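Local coordinates for protein SusD homolog (Bacteroides ovatus, PDB 4F53) that probably binds mucin O-glycans at the bacterial surface as a SusD-like lipoprotein with a TPR-like helical fold, at residues 36-48 and 243-255. Residues are numbered along the deposited sequence; the frame is centred on the assembly and turned at random.
Sequences QDLMMPEQENFSQ and RKVADHNPWQRFM
Glu42 reaches out of the loop between helices 25-37 and 44-58, extended and with CG anti to its backbone N (chi1 -176°), and sets its carboxylate against the loop 245-248. Five N-H groups hold it. OE1 takes Ala246 N on its syn lone pair at 2.8 Å and receives both NH1 and NH2 of Arg243 end-on, in the guanidinium plane; OE2 accepts from Asp247 N, also syn at 2.8 Å, and from His248 N, which sits above the carboxylate plane. This buried carboxylate is therefore probably ionised. Asp37 completes the salt-bridge network differently: its OD1 lies 3.4 Å from Arg243 CZ, over a guanidinium face, attracted by charge alone, while accepting from Glu42 N.

His248 NE2 donates to Glu44 OE1 (2.7 Å), nearly in the ring plane, and ND1 is anchored by Asp247 OD2, so both ring nitrogens are fixed by carboxylates. Arg253 NE adds a salt bridge to Glu44 OE1 through a weak, bent hydrogen bond (3.3 Å).

Van der Waals contacts join the first helical turns. Pro250 CG rests 3.5 Å from Ser47 OG, and Gln48 CG lies over the Phe254 ring, 4.1 Å from its centroid, a CH-pi contact; the Gln48 amide itself bonds Asp260.

The axes of 44-48 and 250-255 cross at -69°, Asn249 N-capping the latter. A carboxylate held by successive main-chain N-H groups and an arginine thus ties the N-terminal helices to the end of strand 241-243 and the loop leading to helix 250-257 within the SusD/RagB fold.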
# COMPACT_ATOMS: atom_id res chain seq x y z
N GLN A 36 12.48 11.50 2.98
CA GLN A 36 11.03 11.66 3.15
C GLN A 36 10.27 11.18 1.89
O GLN A 36 9.24 10.52 2.00
CB GLN A 36 10.70 13.13 3.43
CG GLN A 36 9.26 13.36 3.77
CD GLN A 36 8.94 14.81 3.96
OE1 GLN A 36 8.90 15.60 3.01
NE2 GLN A 36 8.71 15.18 5.20
N ASP A 37 10.80 11.51 0.72
CA ASP A 37 10.18 11.17 -0.55
C ASP A 37 10.01 9.66 -0.76
O ASP A 37 9.00 9.24 -1.33
CB ASP A 37 11.03 11.77 -1.68
CG ASP A 37 10.60 11.35 -3.08
OD1 ASP A 37 9.39 11.43 -3.38
OD2 ASP A 37 11.45 10.87 -3.84
N LEU A 38 10.97 8.86 -0.33
CA LEU A 38 11.01 7.41 -0.58
C LEU A 38 9.94 6.60 0.16
O LEU A 38 9.77 5.41 -0.15
CB LEU A 38 12.43 6.83 -0.33
CG LEU A 38 13.46 7.34 -1.37
CD1 LEU A 38 14.89 7.17 -0.88
CD2 LEU A 38 13.21 6.71 -2.77
N MSE A 39 9.15 7.24 1.06
CA MSE A 39 8.03 6.53 1.71
C MSE A 39 6.94 6.16 0.69
O MSE A 39 6.25 5.15 0.84
CB MSE A 39 7.41 7.40 2.83
CG MSE A 39 8.43 7.74 3.94
SE MSE A 39 7.52 8.35 5.54
CE MSE A 39 7.08 10.06 4.98
N MSE A 40 6.78 7.01 -0.33
CA MSE A 40 5.79 6.90 -1.42
C MSE A 40 6.44 7.64 -2.60
O MSE A 40 6.16 8.82 -2.83
CB MSE A 40 4.47 7.54 -0.95
CG MSE A 40 3.28 7.12 -1.79
SE MSE A 40 2.84 5.21 -1.59
CE MSE A 40 2.39 5.28 0.31
N PRO A 41 7.43 6.98 -3.26
CA PRO A 41 8.29 7.70 -4.22
C PRO A 41 7.60 8.40 -5.38
O PRO A 41 6.67 7.88 -5.98
CB PRO A 41 9.26 6.64 -4.73
CG PRO A 41 8.73 5.32 -4.23
CD PRO A 41 7.94 5.61 -3.02
N GLU A 42 8.08 9.61 -5.67
CA GLU A 42 7.61 10.48 -6.72
C GLU A 42 8.23 10.14 -8.08
O GLU A 42 7.52 10.26 -9.09
CB GLU A 42 7.91 11.93 -6.36
CG GLU A 42 7.37 12.92 -7.37
CD GLU A 42 7.69 14.38 -7.12
OE1 GLU A 42 7.73 14.79 -5.94
OE2 GLU A 42 7.85 15.11 -8.11
N GLN A 43 9.55 9.77 -8.11
CA GLN A 43 10.27 9.44 -9.34
C GLN A 43 9.42 8.44 -10.13
O GLN A 43 9.16 7.33 -9.66
CB GLN A 43 11.67 8.90 -9.01
CG GLN A 43 12.65 8.91 -10.20
CD GLN A 43 13.95 8.19 -9.90
OE1 GLN A 43 14.21 7.78 -8.78
NE2 GLN A 43 14.80 7.99 -10.91
N GLU A 44 8.92 8.90 -11.30
CA GLU A 44 8.01 8.17 -12.18
C GLU A 44 8.53 6.81 -12.62
O GLU A 44 7.72 5.89 -12.67
CB GLU A 44 7.57 9.01 -13.40
CG GLU A 44 8.71 9.43 -14.31
CD GLU A 44 8.31 10.25 -15.52
OE1 GLU A 44 7.51 11.20 -15.37
OE2 GLU A 44 8.85 9.98 -16.62
N ASN A 45 9.83 6.66 -12.89
CA ASN A 45 10.40 5.39 -13.34
C ASN A 45 10.72 4.46 -12.15
O ASN A 45 11.24 3.36 -12.36
CB ASN A 45 11.65 5.60 -14.23
CG ASN A 45 12.72 6.50 -13.66
OD1 ASN A 45 12.48 7.68 -13.34
ND2 ASN A 45 13.94 6.00 -13.61
N PHE A 46 10.41 4.87 -10.92
CA PHE A 46 10.62 4.02 -9.75
C PHE A 46 9.24 3.67 -9.23
O PHE A 46 8.92 2.49 -9.06
CB PHE A 46 11.50 4.69 -8.68
CG PHE A 46 11.73 3.85 -7.43
CD1 PHE A 46 12.05 2.49 -7.53
CD2 PHE A 46 11.71 4.43 -6.17
CE1 PHE A 46 12.26 1.73 -6.38
CE2 PHE A 46 11.95 3.67 -5.03
CZ PHE A 46 12.22 2.32 -5.15
N SER A 47 8.40 4.70 -9.07
CA SER A 47 6.99 4.64 -8.66
C SER A 47 6.21 3.67 -9.54
O SER A 47 5.41 2.90 -9.03
CB SER A 47 6.36 6.04 -8.75
OG SER A 47 5.01 6.00 -8.31
N GLN A 48 6.44 3.73 -10.87
CA GLN A 48 5.74 2.87 -11.84
C GLN A 48 5.89 1.40 -11.49
O GLN A 48 4.92 0.67 -11.57
CB GLN A 48 6.22 3.11 -13.28
CG GLN A 48 5.23 2.51 -14.25
CD GLN A 48 5.50 2.76 -15.69
OE1 GLN A 48 6.62 3.02 -16.12
NE2 GLN A 48 4.45 2.65 -16.46
N ARG A 243 2.20 14.38 0.65
CA ARG A 243 3.41 15.10 0.25
C ARG A 243 3.16 16.00 -0.95
O ARG A 243 2.63 15.56 -1.96
CB ARG A 243 4.57 14.12 -0.05
CG ARG A 243 5.93 14.82 -0.13
CD ARG A 243 7.10 13.86 -0.25
NE ARG A 243 8.15 14.38 -1.16
CZ ARG A 243 8.05 14.41 -2.50
NH1 ARG A 243 6.94 13.96 -3.11
NH2 ARG A 243 9.04 14.91 -3.23
N LYS A 244 3.58 17.26 -0.83
CA LYS A 244 3.51 18.24 -1.92
C LYS A 244 4.62 17.84 -2.87
O LYS A 244 5.80 17.75 -2.47
CB LYS A 244 3.63 19.69 -1.40
CG LYS A 244 3.80 20.73 -2.50
CD LYS A 244 3.99 22.12 -1.96
CE LYS A 244 4.12 23.14 -3.06
NZ LYS A 244 4.37 24.50 -2.52
N VAL A 245 4.23 17.48 -4.13
CA VAL A 245 5.18 16.98 -5.13
C VAL A 245 6.27 18.02 -5.41
O VAL A 245 6.02 19.24 -5.36
CB VAL A 245 4.51 16.47 -6.44
CG1 VAL A 245 3.52 15.35 -6.15
CG2 VAL A 245 3.86 17.60 -7.25
N ALA A 246 7.49 17.54 -5.67
CA ALA A 246 8.62 18.41 -6.02
C ALA A 246 8.50 18.82 -7.48
O ALA A 246 8.76 19.98 -7.80
CB ALA A 246 9.94 17.70 -5.77
N ASP A 247 8.06 17.91 -8.35
CA ASP A 247 7.89 18.19 -9.77
C ASP A 247 6.48 17.79 -10.27
O ASP A 247 5.73 18.66 -10.71
CB ASP A 247 8.99 17.51 -10.59
CG ASP A 247 8.99 17.97 -12.03
OD1 ASP A 247 9.46 19.10 -12.29
OD2 ASP A 247 8.46 17.24 -12.89
N HIS A 248 6.13 16.51 -10.24
CA HIS A 248 4.80 16.08 -10.68
C HIS A 248 4.37 14.78 -10.03
O HIS A 248 5.22 13.95 -9.68
CB HIS A 248 4.73 15.95 -12.21
CG HIS A 248 5.61 14.90 -12.81
ND1 HIS A 248 6.93 15.19 -13.17
CD2 HIS A 248 5.32 13.63 -13.16
CE1 HIS A 248 7.40 14.08 -13.71
NE2 HIS A 248 6.47 13.10 -13.72
N ASN A 249 3.05 14.58 -9.91
CA ASN A 249 2.47 13.33 -9.41
C ASN A 249 2.65 12.26 -10.52
O ASN A 249 2.19 12.47 -11.65
CB ASN A 249 0.99 13.50 -9.03
CG ASN A 249 0.44 12.31 -8.31
OD1 ASN A 249 0.55 11.17 -8.76
ND2 ASN A 249 -0.17 12.53 -7.17
N PRO A 250 3.34 11.13 -10.21
CA PRO A 250 3.63 10.12 -11.25
C PRO A 250 2.38 9.42 -11.80
O PRO A 250 2.43 8.95 -12.92
CB PRO A 250 4.55 9.13 -10.53
CG PRO A 250 4.22 9.28 -9.08
CD PRO A 250 3.95 10.75 -8.91
N TRP A 251 1.28 9.36 -11.04
CA TRP A 251 0.02 8.74 -11.48
C TRP A 251 -0.57 9.43 -12.70
O TRP A 251 -1.24 8.76 -13.49
CB TRP A 251 -1.01 8.73 -10.37
CG TRP A 251 -0.63 7.77 -9.28
CD1 TRP A 251 -0.02 8.07 -8.09
CD2 TRP A 251 -0.79 6.35 -9.31
NE1 TRP A 251 0.20 6.92 -7.37
CE2 TRP A 251 -0.25 5.84 -8.10
CE3 TRP A 251 -1.32 5.44 -10.25
CZ2 TRP A 251 -0.29 4.47 -7.78
CZ3 TRP A 251 -1.29 4.08 -9.95
CH2 TRP A 251 -0.81 3.61 -8.73
N GLN A 252 -0.30 10.74 -12.87
CA GLN A 252 -0.75 11.49 -14.05
C GLN A 252 -0.09 10.90 -15.31
O GLN A 252 -0.71 10.83 -16.36
CB GLN A 252 -0.45 12.99 -13.91
CG GLN A 252 -1.00 13.82 -15.09
CD GLN A 252 -0.01 13.95 -16.24
OE1 GLN A 252 1.20 13.67 -16.15
NE2 GLN A 252 -0.49 14.34 -17.38
N ARG A 253 1.14 10.42 -15.18
CA ARG A 253 1.86 9.76 -16.27
C ARG A 253 1.26 8.38 -16.53
O ARG A 253 0.85 8.10 -17.66
CB ARG A 253 3.37 9.62 -15.93
CG ARG A 253 4.13 10.91 -15.74
CD ARG A 253 4.10 11.78 -16.97
NE ARG A 253 5.14 12.81 -16.92
CZ ARG A 253 4.92 14.11 -16.80
NH1 ARG A 253 3.68 14.57 -16.72
NH2 ARG A 253 5.93 14.96 -16.77
N PHE A 254 1.18 7.54 -15.50
CA PHE A 254 0.71 6.15 -15.62
C PHE A 254 -0.68 6.06 -16.17
O PHE A 254 -0.93 5.25 -17.06
CB PHE A 254 0.78 5.37 -14.30
CG PHE A 254 2.03 5.56 -13.47
CD1 PHE A 254 3.26 5.79 -14.08
CD2 PHE A 254 1.97 5.49 -12.08
CE1 PHE A 254 4.40 6.03 -13.31
CE2 PHE A 254 3.12 5.68 -11.31
CZ PHE A 254 4.33 5.96 -11.94
N MSE A 255 -1.57 6.90 -15.64
CA MSE A 255 -2.97 6.85 -16.03
C MSE A 255 -3.30 7.74 -17.24
O MSE A 255 -3.78 7.25 -18.26
CB MSE A 255 -3.84 7.25 -14.81
CG MSE A 255 -3.70 6.29 -13.61
SE MSE A 255 -5.01 4.84 -13.77
CE MSE A 255 -4.80 3.94 -12.09
O HOH W 1 10.04 15.17 0.23
O HOH W 2 7.04 11.98 -10.97
O HOH W 3 8.26 12.50 -18.28